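Cell shape-determining protein MreC (Streptococcus pneumoniae, PDB 2QF4) helps form and maintain cell shape, probably as part of the elongasome that builds peripheral peptidoglycan, and is represented by its major extracellular domain. Local coordinates at residues W21-T26 against Y91-D96; S74-H79 against V125-V130; T83-I88 against G118-F123. All coordinates share one frame; numbering follows the deposited sequence.

How the interactions relate
The domain is built of two six-stranded antiparallel barrels. Interaction 1 lies at the surface where the two barrels face each other, whereas interactions 2 and 3 lie within the second barrel, on the other side of the chain's centre. The centres of interactions 2 and 3 are about 7 Å apart, and each is about 20 Å from the centre of interaction 1. Along the chain the segments run 21-26, 74-79, 83-88, 91-96, 118-123 and 125-130, so 83-88 with 118-123 falls between the two segments of interaction 2. Strand 82-92 runs from the closing seam of the second barrel, near interactions 2 and 3, to the turn that faces the first barrel in interaction 1.

Interaction 1. Residues W21-T26 against Y91-D96; sequences WKQELT and YDKEND
Q23 and K93 meet at a small surface contact between the two barrels, where the approach to strand 24-27 of the first faces the hairpin turn after strand 82-92 of the second. The two side chains arrive from opposite directions. Q23 is extended beyond CG, while K93 runs out straight and bends at its last torsion (chi4 -65°), which swings NZ round at the end of the chain. The modelled separation of Q23 OE1 and K93 NZ, 1.9 Å, is too short to be real, so a direct bond between them is doubtful. The firmer polar partner of the ammonium is the backbone O of T65, to which NZ is hydrogen-bonded. A long, flexible lysine lets the 91-96 turn reach that carbonyl between the barrels. Q23, its backbone N hydrogen-bonded to N66 OD1, is partly exposed, where a neutral polar side chain is at home.

The lysine's own turn is held by D92. Its OD2 accepts from E94 N at 2.9 Å, nearly in line with the carboxylate C-O bond, and from N95 N at 3.0 Å, well above the carboxylate plane. The side-chain amide of N95 adds a second bond: ND2 donates to D92 OD1 at 2.9 Å, almost straight (177°) and also from above that plane. Aspartate's short side chain can reach back to all three N-H groups. The E94 bond makes an Asx turn and the N95 backbone bond the wider Asx motif, in the hairpin joining strands 82-92 and 97-101 of a double barrel with the alpha-lytic protease fold.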
loop_
_atom_site.group_PDB
_atom_site.type_symbol
_atom_site.label_atom_id
_atom_site.label_comp_id
_atom_site.label_asym_id
_atom_site.label_seq_id
_atom_site.Cartn_x
_atom_site.Cartn_y
_atom_site.Cartn_z
ATOM N N TRP A 21 6.597 0.212 -16.746
ATOM C CA TRP A 21 5.380 1.009 -16.929
ATOM C C TRP A 21 4.104 0.271 -16.489
ATOM O O TRP A 21 3.034 0.848 -16.487
ATOM C CB TRP A 21 5.279 1.509 -18.361
ATOM C CG TRP A 21 5.578 0.526 -19.450
ATOM C CD1 TRP A 21 6.734 0.437 -20.138
ATOM C CD2 TRP A 21 4.705 -0.468 -20.013
ATOM N NE1 TRP A 21 6.645 -0.529 -21.101
ATOM C CE2 TRP A 21 5.396 -1.087 -21.050
ATOM C CE3 TRP A 21 3.391 -0.874 -19.749
ATOM C CZ2 TRP A 21 4.850 -2.108 -21.781
ATOM C CZ3 TRP A 21 2.859 -1.876 -20.502
ATOM C CH2 TRP A 21 3.575 -2.461 -21.514
ATOM N N LYS A 22 4.210 -0.995 -16.074
ATOM C CA LYS A 22 3.079 -1.702 -15.421
ATOM C C LYS A 22 3.643 -2.784 -14.545
ATOM O O LYS A 22 3.875 -3.905 -15.006
ATOM C CB LYS A 22 2.076 -2.266 -16.437
ATOM C CG LYS A 22 0.832 -2.861 -15.773
ATOM C CD LYS A 22 -0.249 -3.351 -16.733
ATOM C CE LYS A 22 0.189 -4.517 -17.551
ATOM N NZ LYS A 22 -0.900 -4.877 -18.526
ATOM N N GLN A 23 3.881 -2.455 -13.281
ATOM C CA GLN A 23 4.479 -3.396 -12.343
ATOM C C GLN A 23 3.407 -4.119 -11.566
ATOM O O GLN A 23 2.613 -3.514 -10.877
ATOM C CB GLN A 23 5.452 -2.657 -11.451
ATOM C CG GLN A 23 6.570 -2.021 -12.299
ATOM C CD GLN A 23 7.476 -1.097 -11.565
ATOM O OE1 GLN A 23 7.824 -0.044 -12.112
ATOM N NE2 GLN A 23 7.878 -1.439 -10.413
ATOM N N GLU A 24 3.395 -5.421 -11.736
ATOM C CA GLU A 24 2.324 -6.245 -11.217
ATOM C C GLU A 24 2.757 -7.674 -11.107
ATOM O O GLU A 24 3.702 -8.105 -11.749
ATOM C CB GLU A 24 1.103 -6.129 -12.107
ATOM C CG GLU A 24 1.315 -6.673 -13.479
ATOM C CD GLU A 24 0.036 -6.786 -14.251
ATOM O OE1 GLU A 24 -0.873 -5.904 -14.153
ATOM O OE2 GLU A 24 -0.029 -7.743 -15.047
ATOM N N LEU A 25 2.021 -8.413 -10.296
ATOM C CA LEU A 25 2.211 -9.851 -10.107
ATOM C C LEU A 25 0.861 -10.522 -10.261
ATOM O O LEU A 25 -0.186 -9.959 -9.960
ATOM C CB LEU A 25 2.693 -10.167 -8.645
ATOM C CG LEU A 25 3.921 -9.478 -8.100
ATOM C CD1 LEU A 25 4.093 -9.845 -6.679
ATOM C CD2 LEU A 25 5.159 -9.880 -8.953
ATOM N N THR A 26 0.881 -11.764 -10.730
ATOM C CA THR A 26 -0.287 -12.644 -10.725
ATOM C C THR A 26 -0.044 -13.766 -9.756
ATOM O O THR A 26 1.013 -14.424 -9.791
ATOM C CB THR A 26 -0.566 -13.225 -12.127
ATOM O OG1 THR A 26 -0.671 -12.155 -13.044
ATOM C CG2 THR A 26 -1.848 -14.043 -12.124
ATOM N N TYR A 91 4.975 6.634 -7.313
ATOM C CA TYR A 91 6.311 6.211 -6.929
ATOM C C TYR A 91 7.285 6.896 -7.858
ATOM O O TYR A 91 7.054 6.957 -9.071
ATOM C CB TYR A 91 6.486 4.688 -7.018
ATOM C CG TYR A 91 7.782 4.142 -6.531
ATOM C CD1 TYR A 91 8.810 3.865 -7.412
ATOM C CD2 TYR A 91 7.982 3.863 -5.197
ATOM C CE1 TYR A 91 10.014 3.328 -6.971
ATOM C CE2 TYR A 91 9.207 3.336 -4.755
ATOM C CZ TYR A 91 10.198 3.108 -5.663
ATOM O OH TYR A 91 11.396 2.545 -5.278
ATOM N N ASP A 92 8.344 7.450 -7.286
ATOM C CA ASP A 92 9.404 8.088 -8.047
ATOM C C ASP A 92 10.530 7.109 -8.203
ATOM O O ASP A 92 11.279 6.829 -7.260
ATOM C CB ASP A 92 9.867 9.305 -7.293
ATOM C CG ASP A 92 11.013 10.064 -7.998
ATOM O OD1 ASP A 92 11.204 11.227 -7.637
ATOM O OD2 ASP A 92 11.709 9.495 -8.854
ATOM N N LYS A 93 10.622 6.544 -9.411
ATOM C CA LYS A 93 11.561 5.497 -9.706
ATOM C C LYS A 93 13.010 5.965 -9.680
ATOM O O LYS A 93 13.889 5.188 -9.378
ATOM C CB LYS A 93 11.231 4.868 -11.071
ATOM C CG LYS A 93 9.850 4.232 -11.075
ATOM C CD LYS A 93 9.395 3.805 -12.471
ATOM C CE LYS A 93 8.255 2.877 -12.387
ATOM N NZ LYS A 93 8.675 1.606 -11.717
ATOM N N GLU A 94 13.255 7.238 -9.918
ATOM C CA GLU A 94 14.628 7.754 -9.955
ATOM C C GLU A 94 15.143 8.109 -8.552
ATOM O O GLU A 94 16.351 8.174 -8.349
ATOM C CB GLU A 94 14.713 8.989 -10.861
ATOM C CG GLU A 94 14.212 8.904 -12.369
ATOM C CD GLU A 94 14.715 10.085 -13.168
ATOM O OE1 GLU A 94 14.527 11.246 -12.740
ATOM O OE2 GLU A 94 15.238 9.855 -14.281
ATOM N N ASN A 95 14.261 8.428 -7.598
ATOM C CA ASN A 95 14.637 8.688 -6.224
ATOM C C ASN A 95 14.237 7.543 -5.294
ATOM O O ASN A 95 14.505 7.618 -4.108
ATOM C CB ASN A 95 14.020 10.012 -5.773
ATOM C CG ASN A 95 14.692 11.204 -6.452
ATOM O OD1 ASN A 95 15.898 11.404 -6.254
ATOM N ND2 ASN A 95 13.980 11.901 -7.298
ATOM N N ASP A 96 13.659 6.489 -5.855
ATOM C CA ASP A 96 13.269 5.260 -5.118
ATOM C C ASP A 96 12.437 5.573 -3.857
ATOM O O ASP A 96 12.703 5.107 -2.758
ATOM C CB ASP A 96 14.501 4.366 -4.836
ATOM C CG ASP A 96 15.154 3.848 -6.106
ATOM O OD1 ASP A 96 14.504 3.768 -7.176
ATOM O OD2 ASP A 96 16.341 3.480 -6.009
#

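Interaction 2. Residues S74-H79 against V125-V130; sequences SVKIQH and VADIPV. With EDO (1,2-ethanediol), chain E.
K76 reaches from strand 74-79 to the carboxylate of D127, forming a salt bridge, while V75, on the opposite face of the strand, meets V130: V75 turns to the barrel interior and K76 to the outside. The strands themselves do not pair: their axes come no closer than 7.9 Å and run at 78° to each other, so side chains alone make the contact.

K76 places CG between its backbone N and carbonyl carbon (chi1 63°), then stays extended through to NZ, so that the chain spends its full length carrying the ammonium across. NZ donates to D127 OD1 at 2.8 Å, on the syn side and 21° out of the carboxylate plane. D127 starts with CB directed away from strand 74-79, but with CG beside the backbone N the carboxylate turns back to receive the lysine, and the two side chains approach at a slant. K76 is modelled in two conformers, so this bridge is described for one of them and may be only partly populated. The aliphatic stem of the lysine also lies against Y85 and T83 of the neighbouring strand, a place that suits a residue with an apolar stem and a charged end.

V75 CG1 and V130 CG2 touch at 4.3 Å. Both residues also pack on V115 of strand 114-118, and V75 reaches I88 besides, a compact branched cluster fitting a buried interior.

On the side of D127 away from K76, whose backbone has a positive phi unusual for a non-glycine residue, an ethanediol molecule, probably from the crystallisation liquor, donates through O1 to D127 O at 3.2 Å.

Strand 114-118 pairs with both 74-79 and 126-137, so valines inside and a salt bridge outside span the closure of a six-stranded antiparallel barrel of the kind seen in chymotrypsin-like proteases.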
loop_
_atom_site.group_PDB
_atom_site.type_symbol
_atom_site.label_atom_id
_atom_site.label_comp_id
_atom_site.label_asym_id
_atom_site.label_seq_id
_atom_site.Cartn_x
_atom_site.Cartn_y
_atom_site.Cartn_z
ATOM N N SER A 74 -5.181 4.139 1.381
ATOM C CA SER A 74 -5.059 4.936 2.592
ATOM C C SER A 74 -3.821 4.572 3.392
ATOM O O SER A 74 -3.569 3.395 3.627
ATOM C CB SER A 74 -6.323 4.671 3.440
ATOM O OG SER A 74 -6.188 5.140 4.774
ATOM N N VAL A 75 -3.067 5.582 3.821
ATOM C CA VAL A 75 -1.918 5.427 4.695
ATOM C C VAL A 75 -2.012 6.431 5.817
ATOM O O VAL A 75 -2.746 7.405 5.757
ATOM C CB VAL A 75 -0.564 5.593 3.921
ATOM C CG1 VAL A 75 -0.411 4.450 2.926
ATOM C CG2 VAL A 75 -0.434 6.953 3.234
ATOM N N LYS A 76 -1.224 6.152 6.844
ATOM C CA LYS A 76 -1.099 7.069 7.954
ATOM C C LYS A 76 0.353 7.118 8.402
ATOM O O LYS A 76 1.138 6.191 8.269
ATOM C CB LYS A 76 -2.046 6.713 9.103
ATOM C CG LYS A 76 -1.798 5.404 9.727
ATOM C CD LYS A 76 -2.863 5.043 10.762
ATOM C CE LYS A 76 -2.606 3.669 11.327
ATOM N NZ LYS A 76 -3.631 3.304 12.362
ATOM N N ILE A 77 0.713 8.296 8.900
ATOM C CA ILE A 77 2.067 8.654 9.325
ATOM C C ILE A 77 1.991 9.010 10.807
ATOM O O ILE A 77 1.166 9.836 11.203
ATOM C CB ILE A 77 2.575 9.871 8.540
ATOM C CG1 ILE A 77 2.537 9.611 7.019
ATOM C CG2 ILE A 77 3.962 10.255 8.983
ATOM C CD1 ILE A 77 2.735 10.859 6.153
ATOM N N GLN A 78 2.864 8.403 11.610
ATOM C CA GLN A 78 2.902 8.703 13.032
ATOM C C GLN A 78 4.008 9.684 13.329
ATOM O O GLN A 78 5.166 9.414 13.055
ATOM C CB GLN A 78 3.110 7.402 13.823
ATOM C CG GLN A 78 2.776 7.530 15.305
ATOM C CD GLN A 78 1.325 7.916 15.577
ATOM O OE1 GLN A 78 0.414 7.620 14.779
ATOM N NE2 GLN A 78 1.089 8.554 16.729
ATOM N N HIS A 79 3.648 10.845 13.867
ATOM C CA HIS A 79 4.608 11.869 14.250
ATOM C C HIS A 79 4.404 12.138 15.734
ATOM O O HIS A 79 3.478 12.851 16.128
ATOM C CB HIS A 79 4.392 13.141 13.456
ATOM C CG HIS A 79 5.394 14.200 13.769
ATOM N ND1 HIS A 79 6.666 14.169 13.249
ATOM C CD2 HIS A 79 5.335 15.283 14.581
ATOM C CE1 HIS A 79 7.335 15.216 13.691
ATOM N NE2 HIS A 79 6.550 15.906 14.503
ATOM N N VAL A 125 -7.796 -1.977 5.442
ATOM C CA VAL A 125 -7.052 -2.687 6.468
ATOM C C VAL A 125 -5.912 -1.797 6.930
ATOM O O VAL A 125 -5.012 -1.486 6.169
ATOM C CB VAL A 125 -6.516 -4.082 6.021
ATOM C CG1 VAL A 125 -5.993 -4.066 4.615
ATOM C CG2 VAL A 125 -5.513 -4.649 6.995
ATOM N N ALA A 126 -5.954 -1.442 8.197
ATOM C CA ALA A 126 -4.993 -0.556 8.811
ATOM C C ALA A 126 -3.784 -1.292 9.392
ATOM O O ALA A 126 -3.822 -2.502 9.613
ATOM C CB ALA A 126 -5.700 0.266 9.920
ATOM N N ASP A 127 -2.702 -0.540 9.611
ATOM C CA ASP A 127 -1.566 -0.927 10.439
ATOM C C ASP A 127 -0.551 -1.843 9.773
ATOM O O ASP A 127 0.394 -2.274 10.407
ATOM C CB ASP A 127 -2.030 -1.501 11.806
ATOM C CG ASP A 127 -2.914 -0.536 12.565
ATOM O OD1 ASP A 127 -2.679 0.665 12.566
ATOM O OD2 ASP A 127 -3.902 -0.996 13.184
ATOM N N ILE A 128 -0.676 -2.090 8.486
ATOM C CA ILE A 128 0.328 -2.846 7.772
ATOM C C ILE A 128 1.532 -1.916 7.542
ATOM O O ILE A 128 1.355 -0.794 7.062
ATOM C CB ILE A 128 -0.187 -3.319 6.411
ATOM C CG1 ILE A 128 -1.391 -4.243 6.571
ATOM C CG2 ILE A 128 0.932 -4.005 5.619
ATOM C CD1 ILE A 128 -2.141 -4.509 5.254
ATOM N N PRO A 129 2.760 -2.353 7.883
ATOM C CA PRO A 129 3.933 -1.497 7.635
ATOM C C PRO A 129 4.060 -1.138 6.161
ATOM O O PRO A 129 3.969 -2.014 5.304
ATOM C CB PRO A 129 5.115 -2.356 8.119
ATOM C CG PRO A 129 4.487 -3.266 9.125
ATOM C CD PRO A 129 3.149 -3.593 8.568
ATOM N N VAL A 130 4.367 0.128 5.901
ATOM C CA VAL A 130 4.645 0.643 4.546
ATOM C C VAL A 130 6.093 1.086 4.400
ATOM O O VAL A 130 6.782 0.663 3.464
ATOM C CB VAL A 130 3.681 1.784 4.192
ATOM C CG1 VAL A 130 3.987 2.365 2.803
ATOM C CG2 VAL A 130 2.259 1.265 4.206
HETATM C C1 EDO E . -1.008 -5.972 10.809
HETATM O O1 EDO E . 0.209 -5.448 10.276
HETATM C C2 EDO E . -2.186 -5.202 10.231
HETATM O O2 EDO E . -3.080 -6.131 9.613
#

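Interaction 3. Residues T83-I88 against G118-F123; sequences TIYGII and GGLGNF
The ring of Y85 is met by L120 and by the backbone of G118. L120 CD1 lies 3.7 Å from Y85 CD2, an apolar touch in which the two side chains cross at about a right angle. G118 O sits at the ring's edge, in its plane, 3.6 Å from Y85 CE2. A water in that same plane ties the two together: it donates to G118 O at 2.7 Å and is hydrogen-bonded to Y85 OH at 2.7 Å. Tyrosine suits the spot because it packs through its ring carbons yet ends in a hydroxyl that can hold the water. G118, having no side chain, lets the ring edge come in close to its backbone, with Y85 CE2 4.0 Å from G118 CA.

The contact joins strand 82-92 to the loop between strands 114-118 and 126-137, beside the seam where the second barrel of this protease-like double-barrel fold closes. Y85 CG lies beside the backbone N, anti to the carbonyl carbon (chi1 -75°), which directs the ring over to G118 and L120. The loop turns through G119, whose positive phi (80°) is easy for glycine. L120 N is hydrogen-bonded to S74 OG, fixing where the leucine begins. At the backbone of the tyrosine, N104 OD1 accepts from Y85 N.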
loop_
_atom_site.group_PDB
_atom_site.type_symbol
_atom_site.label_atom_id
_atom_site.label_comp_id
_atom_site.label_asym_id
_atom_site.label_seq_id
_atom_site.Cartn_x
_atom_site.Cartn_y
_atom_site.Cartn_z
ATOM N N THR A 83 -1.248 11.537 14.467
ATOM C CA THR A 83 -1.374 10.721 13.259
ATOM C C THR A 83 -1.869 11.580 12.120
ATOM O O THR A 83 -2.832 12.331 12.284
ATOM C CB THR A 83 -2.359 9.582 13.519
ATOM O OG1 THR A 83 -1.996 8.920 14.747
ATOM C CG2 THR A 83 -2.345 8.581 12.404
ATOM N N ILE A 84 -1.225 11.453 10.968
ATOM C CA ILE A 84 -1.599 12.143 9.736
ATOM C C ILE A 84 -2.009 11.112 8.710
ATOM O O ILE A 84 -1.249 10.189 8.437
ATOM C CB ILE A 84 -0.413 12.986 9.180
ATOM C CG1 ILE A 84 0.181 13.976 10.228
ATOM C CG2 ILE A 84 -0.864 13.720 7.902
ATOM C CD1 ILE A 84 1.364 13.480 10.984
ATOM N N TYR A 85 -3.200 11.265 8.156
ATOM C CA TYR A 85 -3.690 10.363 7.111
ATOM C C TYR A 85 -3.461 10.965 5.742
ATOM O O TYR A 85 -3.550 12.180 5.568
ATOM C CB TYR A 85 -5.191 10.092 7.326
ATOM C CG TYR A 85 -5.473 9.134 8.468
ATOM C CD1 TYR A 85 -5.422 9.570 9.788
ATOM C CD2 TYR A 85 -5.760 7.808 8.228
ATOM C CE1 TYR A 85 -5.646 8.687 10.844
ATOM C CE2 TYR A 85 -6.002 6.918 9.283
ATOM C CZ TYR A 85 -5.921 7.364 10.586
ATOM O OH TYR A 85 -6.161 6.495 11.629
ATOM N N GLY A 86 -3.249 10.100 4.759
ATOM C CA GLY A 86 -3.146 10.497 3.360
ATOM C C GLY A 86 -3.376 9.314 2.463
ATOM O O GLY A 86 -3.871 8.281 2.905
ATOM N N ILE A 87 -3.039 9.462 1.193
ATOM C CA ILE A 87 -3.188 8.359 0.221
ATOM C C ILE A 87 -1.902 8.259 -0.598
ATOM O O ILE A 87 -1.224 9.217 -0.870
ATOM C CB ILE A 87 -4.419 8.417 -0.720
ATOM C CG1 ILE A 87 -4.365 9.713 -1.545
ATOM C CG2 ILE A 87 -5.692 8.368 0.076
ATOM C CD1 ILE A 87 -5.223 9.657 -2.865
ATOM N N ILE A 88 -1.633 7.044 -1.033
ATOM C CA ILE A 88 -0.551 6.774 -1.982
ATOM C C ILE A 88 -0.963 7.251 -3.370
ATOM O O ILE A 88 -2.049 6.918 -3.836
ATOM C CB ILE A 88 -0.228 5.295 -2.017
ATOM C CG1 ILE A 88 0.379 4.849 -0.678
ATOM C CG2 ILE A 88 0.730 4.970 -3.170
ATOM C CD1 ILE A 88 0.501 3.331 -0.507
ATOM N N GLY A 118 -3.691 2.988 6.520
ATOM C CA GLY A 118 -4.645 3.743 7.301
ATOM C C GLY A 118 -5.989 3.119 7.521
ATOM O O GLY A 118 -6.696 3.463 8.469
ATOM N N GLY A 119 -6.386 2.211 6.641
ATOM C CA GLY A 119 -7.688 1.531 6.740
ATOM C C GLY A 119 -8.899 2.304 6.248
ATOM O O GLY A 119 -10.000 1.790 6.357
ATOM N N LEU A 120 -8.725 3.470 5.645
ATOM C CA LEU A 120 -9.829 4.211 5.066
ATOM C C LEU A 120 -9.980 3.823 3.607
ATOM O O LEU A 120 -9.130 3.164 3.008
ATOM C CB LEU A 120 -9.575 5.713 5.208
ATOM C CG LEU A 120 -9.350 6.243 6.614
ATOM C CD1 LEU A 120 -9.096 7.755 6.550
ATOM C CD2 LEU A 120 -10.553 5.908 7.507
ATOM N N GLY A 121 -11.091 4.209 3.011
ATOM C CA GLY A 121 -11.333 3.949 1.597
ATOM C C GLY A 121 -11.542 2.475 1.321
ATOM O O GLY A 121 -12.007 1.719 2.165
ATOM N N ASN A 122 -11.253 2.081 0.097
ATOM C CA ASN A 122 -11.539 0.729 -0.349
ATOM C C ASN A 122 -10.637 -0.318 0.264
ATOM O O ASN A 122 -11.092 -1.416 0.594
ATOM C CB ASN A 122 -11.451 0.644 -1.877
ATOM C CG ASN A 122 -11.711 -0.792 -2.417
ATOM O OD1 ASN A 122 -12.834 -1.278 -2.393
ATOM N ND2 ASN A 122 -10.644 -1.496 -2.821
ATOM N N PHE A 123 -9.368 0.003 0.454
ATOM C CA PHE A 123 -8.368 -0.967 0.941
ATOM C C PHE A 123 -8.302 -0.796 2.439
ATOM O O PHE A 123 -7.355 -0.294 2.993
ATOM C CB PHE A 123 -7.062 -0.744 0.209
ATOM C CG PHE A 123 -7.160 -1.076 -1.255
ATOM C CD1 PHE A 123 -7.164 -2.391 -1.670
ATOM C CD2 PHE A 123 -7.291 -0.097 -2.206
ATOM C CE1 PHE A 123 -7.317 -2.726 -2.989
ATOM C CE2 PHE A 123 -7.435 -0.432 -3.546
ATOM C CZ PHE A 123 -7.452 -1.751 -3.929
HETATM O O HOH W 1 -6.226 3.856 11.108
#